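Local coordinates for protein phenolic acid decarboxylase (Sedimentibacter hydroxybenzoicus, PDB 7AE5) that catalyses the reversible non-oxidative decarboxylation of 4-hydroxybenzoate and 3,4-dihydroxybenzoate to phenol and catechol, as an oxygen-sensitive member of the prenylated-FMN-dependent UbiD family, at residues L333-V343 with I354-Y364; W71-L80 with T86-R96. All blocks are in the same frame, centred on the assembly; numbering follows the deposited sequence.

Overall arrangement
Two pieces of the UbiD chain are described: contact 2 (71-80 with 86-96) pairs neighbouring helices of the N-terminal domain, and contact 1 (333-343 with 354-364) joins the strands of a hairpin in the C-terminal domain. Contact 2 closes before contact 1 opens along the chain, and their centres lie about 22 Å apart, yet they touch directly. Tyr91 OH meets Val341 O at 2.7 Å, a probable hydrogen bond, and the Phe90 ring packs on Ala342, with Phe90 CE2 3.8 Å from Ala342 CB. Helix 86-96 therefore rests against strand 340-347 of the hairpin, an edge strand of its sheet within this chain. Both contacts lie away from the predicted sites for manganese and prenylated FMN.

Contact 1: L333-V343 with I354-Y364; sequences LKETMPEVVAV and IISTKVRYGGY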
loop_
_atom_site.group_PDB
_atom_site.type_symbol
_atom_site.label_atom_id
_atom_site.label_comp_id
_atom_site.label_asym_id
_atom_site.label_seq_id
_atom_site.Cartn_x
_atom_site.Cartn_y
_atom_site.Cartn_z
ATOM N N LEU C 333 29.309 3.690 7.457
ATOM C CA LEU C 333 28.884 3.036 6.222
ATOM C C LEU C 333 30.077 2.481 5.455
ATOM O O LEU C 333 30.009 1.380 4.896
ATOM C CB LEU C 333 28.108 4.017 5.342
ATOM C CG LEU C 333 26.747 4.534 5.813
ATOM C CD1 LEU C 333 25.973 5.102 4.632
ATOM C CD2 LEU C 333 25.952 3.435 6.494
ATOM N N LYS C 334 31.182 3.228 5.427
ATOM C CA LYS C 334 32.320 2.847 4.597
ATOM C C LYS C 334 33.019 1.600 5.124
ATOM O O LYS C 334 33.648 0.874 4.344
ATOM C CB LYS C 334 33.308 4.012 4.504
ATOM C CG LYS C 334 34.415 3.823 3.483
ATOM C CD LYS C 334 33.966 4.246 2.096
ATOM C CE LYS C 334 35.155 4.449 1.173
ATOM N NZ LYS C 334 34.722 4.752 -0.217
ATOM N N GLU C 335 32.917 1.328 6.429
ATOM C CA GLU C 335 33.615 0.181 7.004
ATOM C C GLU C 335 33.194 -1.119 6.328
ATOM O O GLU C 335 34.017 -2.021 6.134
ATOM C CB GLU C 335 33.367 0.113 8.515
ATOM C CG GLU C 335 32.118 -0.665 8.921
ATOM C CD GLU C 335 31.704 -0.442 10.364
ATOM O OE1 GLU C 335 32.291 0.440 11.028
ATOM O OE2 GLU C 335 30.784 -1.150 10.829
ATOM N N THR C 336 31.924 -1.224 5.937
ATOM C CA THR C 336 31.391 -2.432 5.329
ATOM C C THR C 336 30.947 -2.232 3.891
ATOM O O THR C 336 30.626 -3.216 3.216
ATOM C CB THR C 336 30.208 -2.963 6.151
ATOM O OG1 THR C 336 29.328 -1.879 6.480
ATOM C CG2 THR C 336 30.705 -3.617 7.431
ATOM N N MET C 337 30.921 -0.994 3.407
ATOM C CA MET C 337 30.451 -0.680 2.059
ATOM C C MET C 337 31.399 0.331 1.442
ATOM O O MET C 337 31.106 1.531 1.380
ATOM C CB MET C 337 29.017 -0.153 2.090
ATOM C CG MET C 337 28.030 -1.193 2.559
ATOM S SD MET C 337 26.486 -0.476 3.120
ATOM C CE MET C 337 25.378 -1.846 2.835
ATOM N N PRO C 338 32.560 -0.125 0.966
ATOM C CA PRO C 338 33.524 0.803 0.355
ATOM C C PRO C 338 32.995 1.499 -0.890
ATOM O O PRO C 338 33.638 2.443 -1.367
ATOM C CB PRO C 338 34.718 -0.104 0.030
ATOM C CG PRO C 338 34.093 -1.467 -0.135
ATOM C CD PRO C 338 33.051 -1.513 0.940
ATOM N N GLU C 339 31.845 1.078 -1.418
ATOM C CA GLU C 339 31.253 1.724 -2.582
ATOM C C GLU C 339 30.626 3.069 -2.251
ATOM O O GLU C 339 30.327 3.838 -3.170
ATOM C CB GLU C 339 30.205 0.803 -3.197
ATOM C CG GLU C 339 30.807 -0.446 -3.793
ATOM C CD GLU C 339 30.661 -1.637 -2.870
ATOM O OE1 GLU C 339 30.895 -2.775 -3.322
ATOM O OE2 GLU C 339 30.296 -1.436 -1.691
ATOM N N VAL C 340 30.423 3.371 -0.971
ATOM C CA VAL C 340 29.831 4.644 -0.591
ATOM C C VAL C 340 30.830 5.764 -0.847
ATOM O O VAL C 340 31.990 5.698 -0.418
ATOM C CB VAL C 340 29.383 4.613 0.875
ATOM C CG1 VAL C 340 29.025 6.012 1.345
ATOM C CG2 VAL C 340 28.201 3.671 1.038
ATOM N N VAL C 341 30.380 6.802 -1.544
ATOM C CA VAL C 341 31.249 7.913 -1.916
ATOM C C VAL C 341 31.156 9.057 -0.912
ATOM O O VAL C 341 32.178 9.631 -0.525
ATOM C CB VAL C 341 30.902 8.376 -3.347
ATOM C CG1 VAL C 341 31.667 9.631 -3.713
ATOM C CG2 VAL C 341 31.202 7.268 -4.344
ATOM N N ALA C 342 29.948 9.400 -0.468
ATOM C CA ALA C 342 29.763 10.501 0.467
ATOM C C ALA C 342 28.405 10.375 1.141
ATOM O O ALA C 342 27.474 9.782 0.589
ATOM C CB ALA C 342 29.879 11.860 -0.234
ATOM N N VAL C 343 28.306 10.944 2.340
ATOM C CA VAL C 343 27.063 10.992 3.103
ATOM C C VAL C 343 26.775 12.448 3.440
ATOM O O VAL C 343 27.613 13.130 4.044
ATOM C CB VAL C 343 27.136 10.140 4.381
ATOM C CG1 VAL C 343 25.876 10.332 5.217
ATOM C CG2 VAL C 343 27.326 8.674 4.028
ATOM N N ILE C 354 21.259 12.081 2.475
ATOM C CA ILE C 354 21.500 11.771 1.072
ATOM C C ILE C 354 22.846 11.069 0.975
ATOM O O ILE C 354 23.875 11.631 1.368
ATOM C CB ILE C 354 21.473 13.028 0.188
ATOM C CG1 ILE C 354 20.280 13.910 0.556
ATOM C CG2 ILE C 354 21.425 12.644 -1.284
ATOM C CD1 ILE C 354 20.237 15.208 -0.195
ATOM N N ILE C 355 22.838 9.842 0.457
ATOM C CA ILE C 355 24.043 9.035 0.303
ATOM C C ILE C 355 24.337 8.880 -1.180
ATOM O O ILE C 355 23.464 8.468 -1.952
ATOM C CB ILE C 355 23.894 7.653 0.962
ATOM C CG1 ILE C 355 23.470 7.786 2.422
ATOM C CG2 ILE C 355 25.192 6.864 0.848
ATOM C CD1 ILE C 355 22.769 6.554 2.956
ATOM N N SER C 356 25.562 9.203 -1.577
ATOM C CA SER C 356 26.059 8.864 -2.902
ATOM C C SER C 356 26.896 7.598 -2.805
ATOM O O SER C 356 27.718 7.452 -1.896
ATOM C CB SER C 356 26.889 10.001 -3.504
ATOM O OG SER C 356 28.127 10.156 -2.834
ATOM N N THR C 357 26.678 6.681 -3.739
ATOM C CA THR C 357 27.372 5.407 -3.683
ATOM C C THR C 357 27.485 4.833 -5.085
ATOM O O THR C 357 26.712 5.173 -5.985
ATOM C CB THR C 357 26.648 4.419 -2.762
ATOM O OG1 THR C 357 27.435 3.230 -2.614
ATOM C CG2 THR C 357 25.292 4.060 -3.345
ATOM N N LYS C 358 28.475 3.963 -5.257
ATOM C CA LYS C 358 28.514 3.086 -6.415
ATOM C C LYS C 358 27.628 1.879 -6.136
ATOM O O LYS C 358 27.676 1.305 -5.043
ATOM C CB LYS C 358 29.947 2.650 -6.714
ATOM C CG LYS C 358 30.144 2.099 -8.118
ATOM C CD LYS C 358 30.532 0.629 -8.097
ATOM C CE LYS C 358 30.738 0.100 -9.508
ATOM N NZ LYS C 358 31.854 0.798 -10.204
ATOM N N VAL C 359 26.804 1.508 -7.107
ATOM C CA VAL C 359 25.867 0.403 -6.944
ATOM C C VAL C 359 26.586 -0.880 -7.349
ATOM O O VAL C 359 26.866 -1.100 -8.530
ATOM C CB VAL C 359 24.590 0.620 -7.766
ATOM C CG1 VAL C 359 23.569 -0.467 -7.468
ATOM C CG2 VAL C 359 24.001 1.991 -7.475
ATOM N N ARG C 360 26.899 -1.724 -6.361
ATOM C CA ARG C 360 27.590 -2.980 -6.635
ATOM C C ARG C 360 26.768 -3.870 -7.558
ATOM O O ARG C 360 27.228 -4.273 -8.632
ATOM C CB ARG C 360 27.895 -3.705 -5.322
ATOM C CG ARG C 360 29.250 -4.379 -5.285
ATOM C CD ARG C 360 29.320 -5.420 -4.182
ATOM N NE ARG C 360 29.440 -4.802 -2.867
ATOM C CZ ARG C 360 29.296 -5.447 -1.719
ATOM N NH1 ARG C 360 29.077 -6.751 -1.680
ATOM N NH2 ARG C 360 29.381 -4.767 -0.578
ATOM N N TYR C 361 25.546 -4.193 -7.147
ATOM C CA TYR C 361 24.640 -5.000 -7.948
ATOM C C TYR C 361 23.224 -4.474 -7.760
ATOM O O TYR C 361 22.973 -3.592 -6.934
ATOM C CB TYR C 361 24.741 -6.489 -7.583
ATOM C CG TYR C 361 24.845 -6.770 -6.096
ATOM C CD1 TYR C 361 23.858 -6.347 -5.213
ATOM C CD2 TYR C 361 25.936 -7.459 -5.578
ATOM C CE1 TYR C 361 23.953 -6.605 -3.857
ATOM C CE2 TYR C 361 26.038 -7.722 -4.222
ATOM C CZ TYR C 361 25.044 -7.293 -3.367
ATOM O OH TYR C 361 25.141 -7.551 -2.019
ATOM N N GLY C 362 22.297 -5.014 -8.547
ATOM C CA GLY C 362 20.917 -4.565 -8.526
ATOM C C GLY C 362 20.297 -4.506 -7.144
ATOM O O GLY C 362 20.310 -5.495 -6.407
ATOM N N GLY C 363 19.759 -3.342 -6.782
ATOM C CA GLY C 363 19.145 -3.145 -5.487
ATOM C C GLY C 363 20.091 -2.738 -4.380
ATOM O O GLY C 363 19.635 -2.521 -3.249
ATOM N N TYR C 364 21.388 -2.612 -4.671
ATOM C CA TYR C 364 22.378 -2.319 -3.637
ATOM C C TYR C 364 22.118 -0.983 -2.952
ATOM O O TYR C 364 22.508 -0.797 -1.794
ATOM C CB TYR C 364 23.776 -2.339 -4.254
ATOM C CG TYR C 364 24.919 -2.114 -3.294
ATOM C CD1 TYR C 364 25.291 -3.092 -2.379
ATOM C CD2 TYR C 364 25.649 -0.932 -3.323
ATOM C CE1 TYR C 364 26.348 -2.891 -1.509
ATOM C CE2 TYR C 364 26.707 -0.722 -2.460
ATOM C CZ TYR C 364 27.051 -1.704 -1.555
ATOM O OH TYR C 364 28.104 -1.496 -0.695
#
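Glu339 turns its carboxylate to Arg360 and Tyr364 across the contact. OE1 of Glu339 forms a salt bridge with Arg360 NE at 2.5 Å; the nitrogen approaches on the syn side but 34° out of the carboxylate plane, and the bend of the arginine at chi3 (-75°) turns NE to the acid. The other oxygen, Glu339 OE2, lies 2.4 Å from Tyr364 OH, too short to be taken at face value, with carboxylate and ring planes 68° apart. If that bond is real, each oxygen is held by a different residue, which would limit rotation of the carboxylate; the nearby guanidinium probably stabilises its negative charge. The CB of Arg360 also sits over the centre of one face of the Tyr364 ring.

Backbone bonds set the pairing. Lys358 N donates to Glu339 O at 2.8 Å, nearly straight. Farther along, Ser356 O accepts from both Val341 N (2.8 Å) and Ala342 N (3.3 Å), which approach from the same face of its carbonyl plane, while Ser356 N returns a bond to Ala342 O. Two residues opposite one define a classic beta bulge in the antiparallel hairpin of strands 340-347 and 352-357, at the edge of this chain's five-stranded mixed sheet. The bulge shifts the register by one between the Val340-Thr357 and Val343-Ile355 pairs.

Apolar contacts lie on the sheet face that bears Val340, Val343, Ile355 and Thr357, where helix 364-372 packs through Val368. Ile355 CG2 lies 4.0 Å from Val340 CG1 and also touches Val343, whereas Ile355 CD1 meets Leu333 CD1 tip to tip at 3.9 Å, tying the end of helix 323-336 to the hairpin. Met337 runs antiparallel to Tyr364, with Met337 CB 3.2 Å from Tyr364 OH, and Met379 of the second subunit packs on both.

Contact 2: W71-L80 with T86-R96; sequences WQNHALMLGL and TKDQFYELNRR
Trp71 lays one face of its indole against Thr86: the methyl CG2 stands 3.7 Å from the six-membered ring centroid, 13° off the normal, a CH-pi contact, with OG1 over the same face. Gln89, extended beyond CG, reaches the first helix with both ends of its amide. Gln89 NE2 donates to Trp71 O at 2.9 Å, on the opposite face of that carbonyl from Ala75 N, and Gln89 OE1 accepts from His74 ND1 at 2.6 Å, nearly along the C=O axis. The imidazole is sandwiched between Trp71 CZ3 and Met77 CE. Helices 71-77 and 86-96 run roughly parallel, 28° apart with axes 10.6 Å from each other, and the first ends in a Schellman motif with Gly79 as C-prime residue. Just there, Leu78 O takes two bonds from Arg96, NH1 (3.0 Å) and NH2 (2.9 Å), end-on and in the guanidinium plane; Arg96 NE turns to the anti lone pair of Glu92 OE2, which Arg95 also engages. Replacing Arg96 with a leucine would probably leave Leu78 O without these two donors and weaken the tie to the helix end. The Leu78 side chain itself packs tightly, its CD2 3.5 Å from Leu93 CD2, closer than usual van der Waals contact.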
loop_
_atom_site.group_PDB
_atom_site.type_symbol
_atom_site.label_atom_id
_atom_site.label_comp_id
_atom_site.label_asym_id
_atom_site.label_seq_id
_atom_site.Cartn_x
_atom_site.Cartn_y
_atom_site.Cartn_z
ATOM N N TRP C 71 28.825 28.522 4.216
ATOM C CA TRP C 71 29.859 27.610 3.751
ATOM C C TRP C 71 31.159 28.329 3.432
ATOM O O TRP C 71 32.216 27.690 3.412
ATOM C CB TRP C 71 29.363 26.829 2.535
ATOM C CG TRP C 71 28.315 25.832 2.905
ATOM C CD1 TRP C 71 27.020 25.798 2.476
ATOM C CD2 TRP C 71 28.464 24.742 3.823
ATOM N NE1 TRP C 71 26.363 24.737 3.049
ATOM C CE2 TRP C 71 27.226 24.076 3.883
ATOM C CE3 TRP C 71 29.530 24.260 4.591
ATOM C CZ2 TRP C 71 27.022 22.952 4.682
ATOM C CZ3 TRP C 71 29.326 23.145 5.383
ATOM C CH2 TRP C 71 28.082 22.502 5.421
ATOM N N GLN C 72 31.108 29.639 3.186
ATOM C CA GLN C 72 32.337 30.412 3.061
ATOM C C GLN C 72 33.050 30.507 4.404
ATOM O O GLN C 72 34.254 30.242 4.500
ATOM C CB GLN C 72 32.034 31.807 2.510
ATOM C CG GLN C 72 31.784 31.858 1.007
ATOM C CD GLN C 72 30.493 31.171 0.600
ATOM O OE1 GLN C 72 29.545 31.092 1.381
ATOM N NE2 GLN C 72 30.450 30.673 -0.630
ATOM N N ASN C 73 32.315 30.877 5.457
ATOM C CA ASN C 73 32.900 30.930 6.794
ATOM C C ASN C 73 33.349 29.547 7.251
ATOM O O ASN C 73 34.388 29.408 7.906
ATOM C CB ASN C 73 31.891 31.512 7.784
ATOM C CG ASN C 73 31.445 32.909 7.408
ATOM O OD1 ASN C 73 31.696 33.376 6.298
ATOM N ND2 ASN C 73 30.767 33.581 8.333
ATOM N N HIS C 74 32.567 28.517 6.920
ATOM C CA HIS C 74 32.941 27.148 7.261
ATOM C C HIS C 74 34.227 26.739 6.556
ATOM O O HIS C 74 35.098 26.100 7.159
ATOM C CB HIS C 74 31.800 26.199 6.895
ATOM C CG HIS C 74 31.899 24.846 7.530
ATOM N ND1 HIS C 74 32.750 23.866 7.067
ATOM C CD2 HIS C 74 31.239 24.305 8.582
ATOM C CE1 HIS C 74 32.615 22.782 7.811
ATOM N NE2 HIS C 74 31.705 23.023 8.738
ATOM N N ALA C 75 34.362 27.097 5.276
ATOM C CA ALA C 75 35.585 26.790 4.541
ATOM C C ALA C 75 36.788 27.471 5.178
ATOM O O ALA C 75 37.827 26.841 5.403
ATOM C CB ALA C 75 35.437 27.213 3.079
ATOM N N LEU C 76 36.660 28.765 5.482
ATOM C CA LEU C 76 37.754 29.485 6.124
ATOM C C LEU C 76 38.055 28.928 7.507
ATOM O O LEU C 76 39.203 28.985 7.962
ATOM C CB LEU C 76 37.423 30.974 6.213
ATOM C CG LEU C 76 37.217 31.696 4.883
ATOM C CD1 LEU C 76 36.590 33.061 5.110
ATOM C CD2 LEU C 76 38.534 31.828 4.134
ATOM N N MET C 77 37.039 28.390 8.190
ATOM C CA MET C 77 37.267 27.787 9.499
ATOM C C MET C 77 38.308 26.682 9.413
ATOM O O MET C 77 39.194 26.584 10.270
ATOM C CB MET C 77 35.952 27.250 10.066
ATOM C CG MET C 77 36.120 26.292 11.235
ATOM S SD MET C 77 34.561 25.605 11.830
ATOM C CE MET C 77 34.382 24.183 10.754
ATOM N N LEU C 78 38.240 25.863 8.369
ATOM C CA LEU C 78 39.192 24.781 8.167
ATOM C C LEU C 78 40.437 25.217 7.412
ATOM O O LEU C 78 41.234 24.362 7.015
ATOM C CB LEU C 78 38.525 23.623 7.430
ATOM C CG LEU C 78 37.337 23.070 8.207
ATOM C CD1 LEU C 78 36.140 22.784 7.306
ATOM C CD2 LEU C 78 37.802 21.849 8.950
ATOM N N GLY C 79 40.623 26.519 7.212
ATOM C CA GLY C 79 41.803 27.006 6.528
ATOM C C GLY C 79 41.804 26.791 5.033
ATOM O O GLY C 79 42.876 26.710 4.428
ATOM N N LEU C 80 40.630 26.701 4.416
ATOM C CA LEU C 80 40.503 26.453 2.989
ATOM C C LEU C 80 40.025 27.709 2.272
ATOM O O LEU C 80 39.518 28.650 2.890
ATOM C CB LEU C 80 39.529 25.299 2.724
ATOM C CG LEU C 80 39.873 23.959 3.375
ATOM C CD1 LEU C 80 38.679 23.021 3.338
ATOM C CD2 LEU C 80 41.074 23.326 2.688
ATOM N N THR C 86 30.879 22.309 -0.717
ATOM C CA THR C 86 30.558 21.598 0.515
ATOM C C THR C 86 31.079 20.166 0.476
ATOM O O THR C 86 31.563 19.646 1.489
ATOM C CB THR C 86 29.047 21.622 0.752
ATOM O OG1 THR C 86 28.598 22.981 0.812
ATOM C CG2 THR C 86 28.701 20.932 2.061
ATOM N N LYS C 87 30.999 19.518 -0.688
ATOM C CA LYS C 87 31.524 18.162 -0.823
ATOM C C LYS C 87 33.021 18.124 -0.534
ATOM O O LYS C 87 33.505 17.233 0.173
ATOM C CB LYS C 87 31.232 17.628 -2.225
ATOM C CG LYS C 87 31.937 16.323 -2.564
ATOM C CD LYS C 87 31.575 15.858 -3.968
ATOM C CE LYS C 87 31.454 14.341 -4.053
ATOM N NZ LYS C 87 31.673 13.833 -5.450
ATOM N N ASP C 88 33.771 19.091 -1.070
ATOM C CA ASP C 88 35.211 19.117 -0.831
ATOM C C ASP C 88 35.524 19.443 0.624
ATOM O O ASP C 88 36.500 18.929 1.183
ATOM C CB ASP C 88 35.884 20.117 -1.768
ATOM C CG ASP C 88 36.149 19.537 -3.144
ATOM O OD1 ASP C 88 36.369 20.323 -4.089
ATOM O OD2 ASP C 88 36.133 18.296 -3.283
ATOM N N GLN C 89 34.713 20.299 1.253
ATOM C CA GLN C 89 34.852 20.517 2.690
ATOM C C GLN C 89 34.578 19.234 3.461
ATOM O O GLN C 89 35.209 18.967 4.490
ATOM C CB GLN C 89 33.908 21.627 3.159
ATOM C CG GLN C 89 34.176 23.001 2.566
ATOM C CD GLN C 89 33.421 24.101 3.295
ATOM O OE1 GLN C 89 33.400 24.145 4.524
ATOM N NE2 GLN C 89 32.794 24.993 2.536
ATOM N N PHE C 90 33.634 18.425 2.972
ATOM C CA PHE C 90 33.317 17.158 3.624
ATOM C C PHE C 90 34.492 16.190 3.548
ATOM O O PHE C 90 34.784 15.484 4.521
ATOM C CB PHE C 90 32.060 16.562 2.985
ATOM C CG PHE C 90 31.841 15.105 3.292
ATOM C CD1 PHE C 90 31.139 14.724 4.423
ATOM C CD2 PHE C 90 32.300 14.121 2.429
ATOM C CE1 PHE C 90 30.924 13.389 4.703
ATOM C CE2 PHE C 90 32.089 12.785 2.706
ATOM C CZ PHE C 90 31.398 12.419 3.844
ATOM N N TYR C 91 35.180 16.149 2.405
ATOM C CA TYR C 91 36.308 15.235 2.256
ATOM C C TYR C 91 37.502 15.683 3.087
ATOM O O TYR C 91 38.233 14.849 3.631
ATOM C CB TYR C 91 36.693 15.115 0.784
ATOM C CG TYR C 91 35.813 14.163 0.018
ATOM C CD1 TYR C 91 35.506 12.910 0.531
ATOM C CD2 TYR C 91 35.275 14.521 -1.210
ATOM C CE1 TYR C 91 34.697 12.039 -0.160
ATOM C CE2 TYR C 91 34.464 13.656 -1.907
ATOM C CZ TYR C 91 34.180 12.418 -1.378
ATOM O OH TYR C 91 33.374 11.557 -2.075
ATOM N N GLU C 92 37.721 16.995 3.189
ATOM C CA GLU C 92 38.807 17.496 4.023
ATOM C C GLU C 92 38.545 17.206 5.497
ATOM O O GLU C 92 39.462 16.823 6.232
ATOM C CB GLU C 92 38.996 18.995 3.790
ATOM C CG GLU C 92 40.223 19.587 4.462
ATOM C CD GLU C 92 41.515 18.970 3.962
ATOM O OE1 GLU C 92 41.608 18.678 2.750
ATOM O OE2 GLU C 92 42.440 18.783 4.779
ATOM N N LEU C 93 37.298 17.381 5.944
ATOM C CA LEU C 93 36.941 17.019 7.313
ATOM C C LEU C 93 37.124 15.530 7.561
ATOM O O LEU C 93 37.608 15.124 8.624
ATOM C CB LEU C 93 35.501 17.443 7.605
ATOM C CG LEU C 93 35.354 18.780 8.321
ATOM C CD1 LEU C 93 33.949 18.953 8.848
ATOM C CD2 LEU C 93 36.329 18.771 9.485
ATOM N N ASN C 94 36.739 14.697 6.592
ATOM C CA ASN C 94 36.890 13.256 6.755
ATOM C C ASN C 94 38.359 12.856 6.800
ATOM O O ASN C 94 38.735 11.931 7.530
ATOM C CB ASN C 94 36.166 12.524 5.626
ATOM C CG ASN C 94 36.332 11.022 5.708
ATOM O OD1 ASN C 94 35.904 10.391 6.673
ATOM N ND2 ASN C 94 36.961 10.440 4.694
ATOM N N ARG C 95 39.204 13.542 6.028
ATOM C CA ARG C 95 40.628 13.221 6.021
ATOM C C ARG C 95 41.280 13.557 7.359
ATOM O O ARG C 95 42.159 12.825 7.827
ATOM C CB ARG C 95 41.322 13.962 4.878
ATOM C CG ARG C 95 42.797 13.630 4.717
ATOM C CD ARG C 95 43.477 14.588 3.751
ATOM N NE ARG C 95 43.547 15.942 4.286
ATOM C CZ ARG C 95 44.443 16.353 5.173
ATOM N NH1 ARG C 95 45.373 15.538 5.644
ATOM N NH2 ARG C 95 44.406 17.612 5.598
ATOM N N ARG C 96 40.859 14.653 7.991
ATOM C CA ARG C 96 41.438 15.083 9.258
ATOM C C ARG C 96 40.822 14.390 10.468
ATOM O O ARG C 96 41.368 14.514 11.569
ATOM C CB ARG C 96 41.275 16.597 9.425
ATOM C CG ARG C 96 41.780 17.434 8.259
ATOM C CD ARG C 96 41.871 18.908 8.635
ATOM N NE ARG C 96 42.166 19.754 7.484
ATOM C CZ ARG C 96 41.948 21.062 7.435
ATOM N NH1 ARG C 96 41.430 21.715 8.464
ATOM N NH2 ARG C 96 42.254 21.731 6.328
#